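Local atomic coordinates of POP2 (Saccharomyces cerevisiae, PDB entry 1UOC), a protein that acts as a 3'-exoribonuclease that shortens poly(A) tails, probably as a catalytic subunit of the CCR4-NOT deadenylase, and is represented here by its RNase D domain. Residues S44-G49 against T245-Q250; I159-A164 against L252-S257; L14-V19 against P97-F102. All blocks are in the same frame, centred on the assembly; numbering follows the deposited sequence.

Overall arrangement
All three contacts are made on one mixed six-strand sheet of the DEDD nuclease domain, and contacts 1 and 2 share helix 247-264, which lies across it. Contact 1, nearer the surface, sets the start of that helix against strand 40-48 at the predicted metal site, through polar side chains and one weakly bridging water. Contact 2, about 12 Å away between centres, is buried and apolar, with the next turns of the helix resting on strand 157-160; S44 CB and M254 CE meet at 4.0 Å where the two join. Contact 3, also largely buried, is different in kind: backbone hydrogen bonds pair edge strand 17-19 with strand 99-103, whose T99 and Q101 also touch the helix.

Contact 1 of 3, residues S44-G49 against T245-Q250; sequences STEFVG and TTTGGQ
The predicted catalytic metal site of this DEDD nuclease is framed here, where strand 40-48 of the central sheet, carrying S44 and E46, meets the first turn of helix 247-264, carrying Q250. With D166 these three make up the predicted set of divalent-metal ligands; position 44, an acidic residue in the canonical DEDD signature, is a serine in this protein. S44 OG lies anti to the backbone N (chi1 -169°), which turns it to the helix, where it rests 3.4 Å from Q250 CB. The hydroxyl therefore meets the root of the glutamine, whose chain bends at chi2 and carries the amide away from the strand; Q250 NE2 is hydrogen-bonded to F244 O. T247 packs against both S44 and E46. Its CG2 faces the strand backbone, 4.1 Å from T45 C, while OG1 comes within 3.6 Å of E46 CB and also has a weak bond from Q80. A water donates to E46 OE1 at 3.1 Å and lies at a weak 3.3 Å from T247 OG1, a loose bridge from the carboxylate to the helix. On the other side of the strand T45 OG1 is hydrogen-bonded to D166 OD1, which probably helps to hold the carboxylate of this predicted ligand in place. The helix start is fixed by T246 as N-cap, its OG1 accepting from G249 N at 3.0 Å with an N-H...O angle of 152°.

Contact 2 of 3, residues I159-A164 against L252-S257; sequences ITYHAA and LLMLLS
L253 O, in the helix that packs on the central sheet of the DEDD nuclease fold, is gripped twice by S257: the backbone N and the hydroxyl OG each donate to it at 2.9 Å, from opposite faces of its plane. The second bond satisfies a buried serine hydroxyl inside helix 247-264. The side chains that meet across the contact are apolar, and M254 does most of the touching. Its chain leaves the helix with CG anti to the backbone N (chi1 -158°), runs straight through chi2 and turns only at chi3, which lays the thioether along the end of strand 157-160. SD rests on the backbone there, 3.7 Å from T160 C, and CE reaches Y161 CB at 3.9 Å. Farther back, M254 CG meets I159 CG2 at 4.2 Å, the two side chains running side by side in opposite senses. An alanine at M254 would remove CG, SD and CE, and is likely to open a gap between helix and strand that leaves the Y161 side chain less firmly held on this side. The tyrosine has other support, since its OH is hydrogen-bonded to Y227 O and its side chain also touches helices 200-207 and 229-235. L255, which also leans on strand 40-48, completes the contact at the other branch of I159: the two side chains lie nearly perpendicular, with L255 CD1 4.2 Å from I159 CG1.

Contact 3 of 3, residues L14-V19 against P97-F102; sequences LFVRDV and PSTWQF
Parallel beta pairing joins R17-V19, the edge strand of the central mixed sheet of the DEDD nuclease fold, to W100-F102. Three backbone hydrogen bonds carry it: R17 N donates to T99 O, Q101 N to R17 O, and V19 N to Q101 O, the last at 2.9 Å. R17 thus bonds T99 and Q101, the residues flanking its partner W100, and V19 likewise bonds Q101 and N103 around F102, the pattern of parallel strands; the short axes diverge by 30°. R17 O also receives a CA-H...O contact from W100 CA. Before the strands pair, a water takes over the bridging, donating to F15 O at 2.7 Å and accepting from S98 N.

R17 and W100 share a face, and both reach E27 of helix 24-34: R17 NE forms a salt bridge to it and W100 NE1 a hydrogen bond, which probably helps to hold the rotation of the indole.

Packing occupies both faces. The arginine chain, bent at chi2 (92°) and chi3, brings one guanidinium face over P97, with NH2 3.3 Å from P97 CD. Alongside R17 and W100, V19 CG2 meets the indole edge 3.7 Å from W100 CD1 and also lies over one face of the F102 ring, which in turn stacks edge-to-face with F141. P97 CB approaches the F15 ring near its plane. Toward helix 247-264, where T99 and Q101 touch the helix, V16 splits its two branches: CG2 meets T99 CG2 at 3.9 Å, and CG1 lies 3.8 Å from Q101 CB.

Contact 1 of 3, residues S44-G49 against T245-Q250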
ATOM      1  N   SER A  44       0.109   1.785  -1.230  1.00 31.37           N
ATOM      2  CA  SER A  44      -0.900   1.798  -2.274  1.00 32.10           C
ATOM      3  C   SER A  44      -0.181   2.099  -3.585  1.00 33.89           C
ATOM      4  O   SER A  44       0.888   2.722  -3.599  1.00 30.90           O
ATOM      5  CB  SER A  44      -1.957   2.857  -1.997  1.00 33.17           C
ATOM      6  OG  SER A  44      -3.047   2.672  -2.880  1.00 40.05           O
ATOM      7  N   THR A  45      -0.759   1.652  -4.690  1.00 35.75           N
ATOM      8  CA  THR A  45      -0.110   1.854  -5.970  1.00 39.28           C
ATOM      9  C   THR A  45      -1.072   2.203  -7.084  1.00 41.79           C
ATOM     10  O   THR A  45      -2.276   1.954  -7.007  1.00 41.77           O
ATOM     11  CB  THR A  45       0.637   0.601  -6.405  1.00 40.99           C
ATOM     12  OG1 THR A  45      -0.317  -0.457  -6.573  1.00 42.25           O
ATOM     13  CG2 THR A  45       1.680   0.201  -5.365  1.00 37.86           C
ATOM     14  N   GLU A  46      -0.511   2.784  -8.127  1.00 43.82           N
ATOM     15  CA  GLU A  46      -1.275   3.162  -9.288  1.00 47.00           C
ATOM     16  C   GLU A  46      -0.380   2.815 -10.466  1.00 47.32           C
ATOM     17  O   GLU A  46       0.706   3.376 -10.632  1.00 45.90           O
ATOM     18  CB  GLU A  46      -1.600   4.657  -9.250  1.00 48.23           C
ATOM     19  CG  GLU A  46      -2.583   5.106 -10.326  1.00 53.60           C
ATOM     20  CD  GLU A  46      -3.883   4.325 -10.289  1.00 55.80           C
ATOM     21  OE1 GLU A  46      -4.609   4.408  -9.277  1.00 58.20           O
ATOM     22  OE2 GLU A  46      -4.179   3.620 -11.276  1.00 61.25           O
ATOM     23  N   PHE A  47      -0.824   1.843 -11.252  1.00 49.13           N
ATOM     24  CA  PHE A  47      -0.070   1.411 -12.414  1.00 50.43           C
ATOM     25  C   PHE A  47      -0.784   1.878 -13.656  1.00 52.90           C
ATOM     26  O   PHE A  47      -2.008   2.020 -13.675  1.00 53.30           O
ATOM     27  CB  PHE A  47       0.030  -0.111 -12.481  1.00 49.84           C
ATOM     28  CG  PHE A  47       0.625  -0.742 -11.262  1.00 50.34           C
ATOM     29  CD1 PHE A  47      -0.192  -1.288 -10.276  1.00 50.64           C
ATOM     30  CD2 PHE A  47       2.006  -0.822 -11.109  1.00 50.35           C
ATOM     31  CE1 PHE A  47       0.359  -1.911  -9.154  1.00 52.30           C
ATOM     32  CE2 PHE A  47       2.566  -1.443  -9.988  1.00 52.18           C
ATOM     33  CZ  PHE A  47       1.743  -1.989  -9.013  1.00 51.30           C
ATOM     34  N   VAL A  48      -0.007   2.118 -14.698  1.00 55.41           N
ATOM     35  CA  VAL A  48      -0.555   2.530 -15.972  1.00 57.11           C
ATOM     36  C   VAL A  48      -0.284   1.389 -16.958  1.00 58.26           C
ATOM     37  O   VAL A  48       0.851   0.921 -17.094  1.00 57.78           O
ATOM     38  CB  VAL A  48       0.090   3.848 -16.448  1.00 59.27           C
ATOM     39  CG1 VAL A  48      -0.320   4.978 -15.511  1.00 60.24           C
ATOM     40  CG2 VAL A  48       1.603   3.724 -16.477  1.00 58.43           C
ATOM     41  N   GLY A  49      -1.341   0.919 -17.613  1.00 58.44           N
ATOM     42  CA  GLY A  49      -1.198  -0.165 -18.564  1.00 58.48           C
ATOM     43  C   GLY A  49      -2.532  -0.850 -18.756  1.00 59.96           C
ATOM     44  O   GLY A  49      -3.507  -0.506 -18.079  1.00 61.90           O
ATOM     45  N   THR A 245      -8.925  10.195  -2.164  1.00 36.31           N
ATOM     46  CA  THR A 245      -9.048   9.669  -3.529  1.00 35.64           C
ATOM     47  C   THR A 245      -7.734   9.569  -4.303  1.00 34.41           C
ATOM     48  O   THR A 245      -7.664   8.898  -5.322  1.00 36.33           O
ATOM     49  CB  THR A 245     -10.043  10.507  -4.369  1.00 35.26           C
ATOM     50  OG1 THR A 245      -9.562  11.851  -4.481  1.00 35.48           O
ATOM     51  CG2 THR A 245     -11.408  10.524  -3.709  1.00 33.15           C
ATOM     52  N   THR A 246      -6.695  10.244  -3.835  1.00 34.56           N
ATOM     53  CA  THR A 246      -5.397  10.186  -4.497  1.00 33.68           C
ATOM     54  C   THR A 246      -4.676   8.924  -4.039  1.00 32.64           C
ATOM     55  O   THR A 246      -5.077   8.278  -3.059  1.00 32.83           O
ATOM     56  CB  THR A 246      -4.519  11.391  -4.123  1.00 36.39           C
ATOM     57  OG1 THR A 246      -4.336  11.406  -2.702  1.00 36.04           O
ATOM     58  CG2 THR A 246      -5.169  12.698  -4.570  1.00 35.42           C
ATOM     59  N   THR A 247      -3.603   8.577  -4.732  1.00 30.20           N
ATOM     60  CA  THR A 247      -2.846   7.378  -4.383  1.00 31.23           C
ATOM     61  C   THR A 247      -2.264   7.497  -2.970  1.00 29.62           C
ATOM     62  O   THR A 247      -2.285   6.541  -2.196  1.00 29.83           O
ATOM     63  CB  THR A 247      -1.730   7.127  -5.420  1.00 32.84           C
ATOM     64  OG1 THR A 247      -2.319   7.105  -6.730  1.00 32.84           O
ATOM     65  CG2 THR A 247      -1.025   5.788  -5.161  1.00 27.14           C
ATOM     66  N   GLY A 248      -1.747   8.675  -2.637  1.00 29.97           N
ATOM     67  CA  GLY A 248      -1.208   8.883  -1.307  1.00 26.90           C
ATOM     68  C   GLY A 248      -2.332   8.785  -0.300  1.00 28.72           C
ATOM     69  O   GLY A 248      -2.200   8.135   0.732  1.00 28.67           O
ATOM     70  N   GLY A 249      -3.456   9.417  -0.619  1.00 28.80           N
ATOM     71  CA  GLY A 249      -4.612   9.389   0.260  1.00 29.89           C
ATOM     72  C   GLY A 249      -5.093   7.982   0.538  1.00 31.05           C
ATOM     73  O   GLY A 249      -5.560   7.682   1.640  1.00 30.70           O
ATOM     74  N   GLN A 250      -4.973   7.116  -0.467  1.00 32.85           N
ATOM     75  CA  GLN A 250      -5.382   5.724  -0.330  1.00 30.98           C
ATOM     76  C   GLN A 250      -4.533   4.991   0.706  1.00 28.58           C
ATOM     77  O   GLN A 250      -5.060   4.223   1.506  1.00 27.44           O
ATOM     78  CB  GLN A 250      -5.281   4.998  -1.678  1.00 34.55           C
ATOM     79  CG  GLN A 250      -6.412   5.302  -2.658  1.00 40.00           C
ATOM     80  CD  GLN A 250      -7.736   4.699  -2.221  1.00 44.43           C
ATOM     81  OE1 GLN A 250      -7.895   3.475  -2.186  1.00 49.46           O
ATOM     82  NE2 GLN A 250      -8.696   5.556  -1.872  1.00 46.18           N
TER
HETATM   83  O   HOH W   1      -5.545   6.352  -7.001  1.00 55.51           O

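Contact 2 of 3, residues I159-A164 against L252-S257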
ATOM      1  N   ILE A 159       1.070  -2.886   5.916  1.00 28.84           N
ATOM      2  CA  ILE A 159      -0.382  -2.944   5.736  1.00 27.60           C
ATOM      3  C   ILE A 159      -0.677  -2.784   4.252  1.00 26.69           C
ATOM      4  O   ILE A 159      -0.179  -1.853   3.616  1.00 27.76           O
ATOM      5  CB  ILE A 159      -1.089  -1.805   6.507  1.00 28.66           C
ATOM      6  CG1 ILE A 159      -0.705  -1.863   7.986  1.00 26.85           C
ATOM      7  CG2 ILE A 159      -2.610  -1.905   6.332  1.00 26.10           C
ATOM      8  CD1 ILE A 159      -1.133  -3.148   8.683  1.00 32.89           C
ATOM      9  N   THR A 160      -1.487  -3.683   3.707  1.00 25.21           N
ATOM     10  CA  THR A 160      -1.818  -3.654   2.295  1.00 26.29           C
ATOM     11  C   THR A 160      -3.289  -3.947   2.089  1.00 29.00           C
ATOM     12  O   THR A 160      -3.984  -4.374   3.011  1.00 27.39           O
ATOM     13  CB  THR A 160      -0.992  -4.707   1.542  1.00 31.31           C
ATOM     14  OG1 THR A 160      -1.274  -4.622   0.141  1.00 38.50           O
ATOM     15  CG2 THR A 160      -1.344  -6.111   2.051  1.00 26.19           C
ATOM     16  N   TYR A 161      -3.761  -3.712   0.871  1.00 33.75           N
ATOM     17  CA  TYR A 161      -5.151  -3.971   0.507  1.00 39.50           C
ATOM     18  C   TYR A 161      -5.018  -4.622  -0.856  1.00 43.29           C
ATOM     19  O   TYR A 161      -4.482  -4.014  -1.776  1.00 46.92           O
ATOM     20  CB  TYR A 161      -5.940  -2.663   0.387  1.00 39.47           C
ATOM     21  CG  TYR A 161      -7.376  -2.795   0.839  1.00 37.95           C
ATOM     22  CD1 TYR A 161      -7.702  -2.730   2.194  1.00 38.55           C
ATOM     23  CD2 TYR A 161      -8.400  -3.066  -0.077  1.00 37.22           C
ATOM     24  CE1 TYR A 161      -9.011  -2.937   2.633  1.00 38.50           C
ATOM     25  CE2 TYR A 161      -9.703  -3.278   0.345  1.00 36.05           C
ATOM     26  CZ  TYR A 161     -10.004  -3.216   1.703  1.00 39.77           C
ATOM     27  OH  TYR A 161     -11.290  -3.458   2.138  1.00 40.03           O
ATOM     28  N   HIS A 162      -5.495  -5.853  -0.995  1.00 49.00           N
ATOM     29  CA  HIS A 162      -5.342  -6.565  -2.261  1.00 54.26           C
ATOM     30  C   HIS A 162      -3.837  -6.563  -2.535  1.00 56.94           C
ATOM     31  O   HIS A 162      -3.371  -6.020  -3.538  1.00 57.60           O
ATOM     32  CB  HIS A 162      -6.083  -5.843  -3.387  1.00 57.24           C
ATOM     33  CG  HIS A 162      -7.562  -6.085  -3.393  1.00 59.73           C
ATOM     34  ND1 HIS A 162      -8.439  -5.299  -4.110  1.00 61.42           N
ATOM     35  CD2 HIS A 162      -8.312  -7.044  -2.799  1.00 61.98           C
ATOM     36  CE1 HIS A 162      -9.668  -5.765  -3.957  1.00 62.88           C
ATOM     37  NE2 HIS A 162      -9.618  -6.823  -3.166  1.00 62.58           N
ATOM     38  N   ALA A 163      -3.092  -7.160  -1.606  1.00 59.08           N
ATOM     39  CA  ALA A 163      -1.643  -7.248  -1.677  1.00 61.11           C
ATOM     40  C   ALA A 163      -1.178  -7.717  -3.043  1.00 62.66           C
ATOM     41  O   ALA A 163      -0.876  -6.902  -3.912  1.00 64.07           O
ATOM     42  CB  ALA A 163      -1.135  -8.198  -0.599  1.00 60.11           C
ATOM     43  N   ALA A 164      -1.116  -9.037  -3.206  1.00 63.37           N
ATOM     44  CA  ALA A 164      -0.695  -9.689  -4.445  1.00 63.14           C
ATOM     45  C   ALA A 164      -0.012  -8.784  -5.469  1.00 62.86           C
ATOM     46  O   ALA A 164       1.178  -8.940  -5.747  1.00 61.76           O
ATOM     47  CB  ALA A 164      -1.887 -10.382  -5.083  1.00 62.82           C
ATOM     48  N   LEU A 252      -3.053   6.356   3.087  1.00 26.56           N
ATOM     49  CA  LEU A 252      -3.474   6.985   4.327  1.00 28.60           C
ATOM     50  C   LEU A 252      -4.793   6.393   4.859  1.00 29.66           C
ATOM     51  O   LEU A 252      -4.906   6.071   6.043  1.00 30.34           O
ATOM     52  CB  LEU A 252      -3.617   8.500   4.119  1.00 25.97           C
ATOM     53  CG  LEU A 252      -4.296   9.277   5.256  1.00 29.05           C
ATOM     54  CD1 LEU A 252      -3.574   9.042   6.588  1.00 25.93           C
ATOM     55  CD2 LEU A 252      -4.314  10.759   4.893  1.00 27.20           C
ATOM     56  N   LEU A 253      -5.781   6.245   3.983  1.00 30.11           N
ATOM     57  CA  LEU A 253      -7.087   5.712   4.374  1.00 30.29           C
ATOM     58  C   LEU A 253      -6.944   4.291   4.889  1.00 31.13           C
ATOM     59  O   LEU A 253      -7.590   3.890   5.861  1.00 32.94           O
ATOM     60  CB  LEU A 253      -8.054   5.732   3.171  1.00 28.37           C
ATOM     61  CG  LEU A 253      -9.530   5.402   3.452  1.00 29.97           C
ATOM     62  CD1 LEU A 253     -10.066   6.328   4.536  1.00 28.82           C
ATOM     63  CD2 LEU A 253     -10.364   5.554   2.173  1.00 28.41           C
ATOM     64  N   MET A 254      -6.096   3.538   4.205  1.00 32.94           N
ATOM     65  CA  MET A 254      -5.799   2.148   4.518  1.00 31.15           C
ATOM     66  C   MET A 254      -5.278   2.021   5.943  1.00 30.72           C
ATOM     67  O   MET A 254      -5.809   1.256   6.745  1.00 32.75           O
ATOM     68  CB  MET A 254      -4.736   1.662   3.534  1.00 31.54           C
ATOM     69  CG  MET A 254      -4.638   0.174   3.325  1.00 34.97           C
ATOM     70  SD  MET A 254      -3.324  -0.202   2.141  1.00 35.93           S
ATOM     71  CE  MET A 254      -3.949   0.658   0.703  1.00 26.96           C
ATOM     72  N   LEU A 255      -4.228   2.775   6.258  1.00 30.92           N
ATOM     73  CA  LEU A 255      -3.619   2.741   7.593  1.00 30.88           C
ATOM     74  C   LEU A 255      -4.575   3.202   8.713  1.00 31.57           C
ATOM     75  O   LEU A 255      -4.609   2.621   9.798  1.00 31.00           O
ATOM     76  CB  LEU A 255      -2.364   3.616   7.598  1.00 28.89           C
ATOM     77  CG  LEU A 255      -1.512   3.592   8.858  1.00 28.86           C
ATOM     78  CD1 LEU A 255      -0.970   2.169   9.060  1.00 30.37           C
ATOM     79  CD2 LEU A 255      -0.375   4.602   8.746  1.00 26.08           C
ATOM     80  N   LEU A 256      -5.329   4.263   8.444  1.00 31.21           N
ATOM     81  CA  LEU A 256      -6.291   4.805   9.409  1.00 31.64           C
ATOM     82  C   LEU A 256      -7.315   3.725   9.720  1.00 31.44           C
ATOM     83  O   LEU A 256      -7.663   3.479  10.875  1.00 31.03           O
ATOM     84  CB  LEU A 256      -7.006   6.014   8.793  1.00 31.78           C
ATOM     85  CG  LEU A 256      -6.799   7.444   9.291  1.00 33.89           C
ATOM     86  CD1 LEU A 256      -5.501   7.578  10.062  1.00 32.32           C
ATOM     87  CD2 LEU A 256      -6.850   8.380   8.077  1.00 28.26           C
ATOM     88  N   SER A 257      -7.794   3.082   8.662  1.00 31.91           N
ATOM     89  CA  SER A 257      -8.781   2.029   8.793  1.00 32.75           C
ATOM     90  C   SER A 257      -8.218   0.828   9.540  1.00 33.30           C
ATOM     91  O   SER A 257      -8.876   0.285  10.420  1.00 34.33           O
ATOM     92  CB  SER A 257      -9.293   1.608   7.409  1.00 32.50           C
ATOM     93  OG  SER A 257     -10.007   2.673   6.798  1.00 32.21           O
TER

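Contact 3 of 3, residues L14-V19 against P97-F102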
ATOM      1  N   LEU A  14      -4.274  14.204   8.012  1.00 36.80           N
ATOM      2  CA  LEU A  14      -4.789  14.126   6.652  1.00 37.15           C
ATOM      3  C   LEU A  14      -4.071  15.036   5.653  1.00 39.99           C
ATOM      4  O   LEU A  14      -4.697  15.727   4.852  1.00 42.63           O
ATOM      5  CB  LEU A  14      -6.291  14.424   6.670  1.00 35.86           C
ATOM      6  CG  LEU A  14      -7.079  13.707   7.784  1.00 35.04           C
ATOM      7  CD1 LEU A  14      -8.547  14.125   7.738  1.00 34.00           C
ATOM      8  CD2 LEU A  14      -6.939  12.190   7.636  1.00 31.12           C
ATOM      9  N   PHE A  15      -2.745  15.013   5.704  1.00 40.36           N
ATOM     10  CA  PHE A  15      -1.913  15.806   4.815  1.00 38.71           C
ATOM     11  C   PHE A  15      -0.992  14.840   4.075  1.00 37.58           C
ATOM     12  O   PHE A  15      -0.338  14.010   4.705  1.00 36.62           O
ATOM     13  CB  PHE A  15      -1.072  16.795   5.633  1.00 41.15           C
ATOM     14  CG  PHE A  15       0.018  17.453   4.842  1.00 45.42           C
ATOM     15  CD1 PHE A  15      -0.287  18.402   3.870  1.00 46.41           C
ATOM     16  CD2 PHE A  15       1.349  17.090   5.032  1.00 46.02           C
ATOM     17  CE1 PHE A  15       0.723  18.982   3.088  1.00 48.54           C
ATOM     18  CE2 PHE A  15       2.371  17.662   4.256  1.00 48.08           C
ATOM     19  CZ  PHE A  15       2.056  18.609   3.281  1.00 48.89           C
ATOM     20  N   VAL A  16      -0.948  14.947   2.748  1.00 35.47           N
ATOM     21  CA  VAL A  16      -0.104  14.089   1.918  1.00 33.86           C
ATOM     22  C   VAL A  16       1.031  14.876   1.263  1.00 34.37           C
ATOM     23  O   VAL A  16       0.781  15.805   0.497  1.00 34.95           O
ATOM     24  CB  VAL A  16      -0.912  13.425   0.784  1.00 34.10           C
ATOM     25  CG1 VAL A  16       0.005  12.561  -0.061  1.00 33.46           C
ATOM     26  CG2 VAL A  16      -2.047  12.599   1.350  1.00 30.24           C
ATOM     27  N   ARG A  17       2.278  14.514   1.550  1.00 34.08           N
ATOM     28  CA  ARG A  17       3.394  15.219   0.938  1.00 33.28           C
ATOM     29  C   ARG A  17       3.705  14.585  -0.404  1.00 33.51           C
ATOM     30  O   ARG A  17       3.924  13.375  -0.485  1.00 31.96           O
ATOM     31  CB  ARG A  17       4.651  15.149   1.803  1.00 34.71           C
ATOM     32  CG  ARG A  17       5.905  15.626   1.068  1.00 36.43           C
ATOM     33  CD  ARG A  17       6.166  17.110   1.287  1.00 39.64           C
ATOM     34  NE  ARG A  17       6.883  17.349   2.540  1.00 41.35           N
ATOM     35  CZ  ARG A  17       6.556  18.281   3.431  1.00 42.86           C
ATOM     36  NH1 ARG A  17       5.520  19.075   3.215  1.00 42.56           N
ATOM     37  NH2 ARG A  17       7.259  18.413   4.550  1.00 43.81           N
ATOM     38  N   ASP A  18       3.706  15.403  -1.451  1.00 33.37           N
ATOM     39  CA  ASP A  18       4.018  14.936  -2.788  1.00 35.19           C
ATOM     40  C   ASP A  18       5.527  14.842  -2.899  1.00 33.63           C
ATOM     41  O   ASP A  18       6.252  15.711  -2.400  1.00 34.35           O
ATOM     42  CB  ASP A  18       3.495  15.910  -3.842  1.00 38.48           C
ATOM     43  CG  ASP A  18       2.163  15.486  -4.412  1.00 44.88           C
ATOM     44  OD1 ASP A  18       2.101  14.423  -5.072  1.00 47.30           O
ATOM     45  OD2 ASP A  18       1.173  16.213  -4.199  1.00 51.01           O
ATOM     46  N   VAL A  19       5.997  13.776  -3.531  1.00 30.83           N
ATOM     47  CA  VAL A  19       7.422  13.577  -3.710  1.00 30.19           C
ATOM     48  C   VAL A  19       7.718  13.453  -5.202  1.00 32.49           C
ATOM     49  O   VAL A  19       7.007  12.757  -5.935  1.00 31.46           O
ATOM     50  CB  VAL A  19       7.913  12.299  -2.978  1.00 28.00           C
ATOM     51  CG1 VAL A  19       9.436  12.261  -2.952  1.00 24.92           C
ATOM     52  CG2 VAL A  19       7.362  12.261  -1.553  1.00 28.36           C
ATOM     53  N   PRO A  97       4.990  15.797   7.628  1.00 37.15           N
ATOM     54  CA  PRO A  97       4.253  14.780   6.873  1.00 35.53           C
ATOM     55  C   PRO A  97       4.391  13.359   7.426  1.00 33.11           C
ATOM     56  O   PRO A  97       5.444  12.956   7.921  1.00 31.63           O
ATOM     57  CB  PRO A  97       4.845  14.908   5.475  1.00 36.07           C
ATOM     58  CG  PRO A  97       6.285  15.214   5.785  1.00 35.92           C
ATOM     59  CD  PRO A  97       6.148  16.276   6.856  1.00 35.09           C
ATOM     60  N   SER A  98       3.314  12.602   7.291  1.00 30.23           N
ATOM     61  CA  SER A  98       3.253  11.232   7.759  1.00 29.95           C
ATOM     62  C   SER A  98       2.743  10.336   6.605  1.00 28.17           C
ATOM     63  O   SER A  98       2.568   9.124   6.757  1.00 25.49           O
ATOM     64  CB  SER A  98       2.288  11.183   8.935  1.00 28.43           C
ATOM     65  OG  SER A  98       2.496  10.028   9.685  1.00 34.20           O
ATOM     66  N   THR A  99       2.478  10.956   5.461  1.00 28.04           N
ATOM     67  CA  THR A  99       2.001  10.235   4.288  1.00 26.55           C
ATOM     68  C   THR A  99       2.683  10.849   3.085  1.00 25.54           C
ATOM     69  O   THR A  99       2.798  12.065   2.984  1.00 25.55           O
ATOM     70  CB  THR A  99       0.469  10.351   4.123  1.00 25.04           C
ATOM     71  OG1 THR A  99      -0.172   9.760   5.251  1.00 25.61           O
ATOM     72  CG2 THR A  99       0.005   9.599   2.861  1.00 23.56           C
ATOM     73  N   TRP A 100       3.129  10.002   2.171  1.00 25.73           N
ATOM     74  CA  TRP A 100       3.840  10.460   0.995  1.00 24.17           C
ATOM     75  C   TRP A 100       3.224   9.865  -0.249  1.00 27.59           C
ATOM     76  O   TRP A 100       2.688   8.753  -0.221  1.00 23.99           O
ATOM     77  CB  TRP A 100       5.301  10.002   1.069  1.00 24.85           C
ATOM     78  CG  TRP A 100       6.092  10.647   2.178  1.00 26.69           C
ATOM     79  CD1 TRP A 100       6.835  11.790   2.098  1.00 24.66           C
ATOM     80  CD2 TRP A 100       6.147  10.225   3.547  1.00 24.89           C
ATOM     81  NE1 TRP A 100       7.346  12.107   3.331  1.00 27.25           N
ATOM     82  CE2 TRP A 100       6.936  11.167   4.243  1.00 26.68           C
ATOM     83  CE3 TRP A 100       5.596   9.147   4.255  1.00 24.15           C
ATOM     84  CZ2 TRP A 100       7.193  11.063   5.616  1.00 25.28           C
ATOM     85  CZ3 TRP A 100       5.849   9.043   5.615  1.00 26.60           C
ATOM     86  CH2 TRP A 100       6.641   9.999   6.284  1.00 27.94           C
ATOM     87  N   GLN A 101       3.307  10.618  -1.339  1.00 27.68           N
ATOM     88  CA  GLN A 101       2.833  10.155  -2.626  1.00 29.26           C
ATOM     89  C   GLN A 101       4.002  10.328  -3.561  1.00 29.88           C
ATOM     90  O   GLN A 101       4.318  11.440  -3.967  1.00 29.68           O
ATOM     91  CB  GLN A 101       1.650  10.964  -3.150  1.00 29.51           C
ATOM     92  CG  GLN A 101       1.114  10.376  -4.465  1.00 30.98           C
ATOM     93  CD  GLN A 101      -0.158  11.046  -4.948  1.00 28.33           C
ATOM     94  OE1 GLN A 101      -0.119  12.103  -5.559  1.00 36.38           O
ATOM     95  NE2 GLN A 101      -1.288  10.428  -4.672  1.00 30.75           N
ATOM     96  N   PHE A 102       4.656   9.222  -3.885  1.00 29.25           N
ATOM     97  CA  PHE A 102       5.788   9.260  -4.787  1.00 31.15           C
ATOM     98  C   PHE A 102       5.282   9.248  -6.229  1.00 33.22           C
ATOM     99  O   PHE A 102       4.482   8.398  -6.613  1.00 33.14           O
ATOM    100  CB  PHE A 102       6.701   8.059  -4.530  1.00 30.51           C
ATOM    101  CG  PHE A 102       7.257   8.003  -3.124  1.00 29.89           C
ATOM    102  CD1 PHE A 102       6.531   7.408  -2.092  1.00 28.20           C
ATOM    103  CD2 PHE A 102       8.501   8.548  -2.837  1.00 28.12           C
ATOM    104  CE1 PHE A 102       7.038   7.356  -0.795  1.00 27.05           C
ATOM    105  CE2 PHE A 102       9.021   8.503  -1.541  1.00 31.81           C
ATOM    106  CZ  PHE A 102       8.283   7.904  -0.517  1.00 28.12           C
TER
HETATM  107  O   HOH W   2       0.923  13.595   7.111  1.00 36.49           O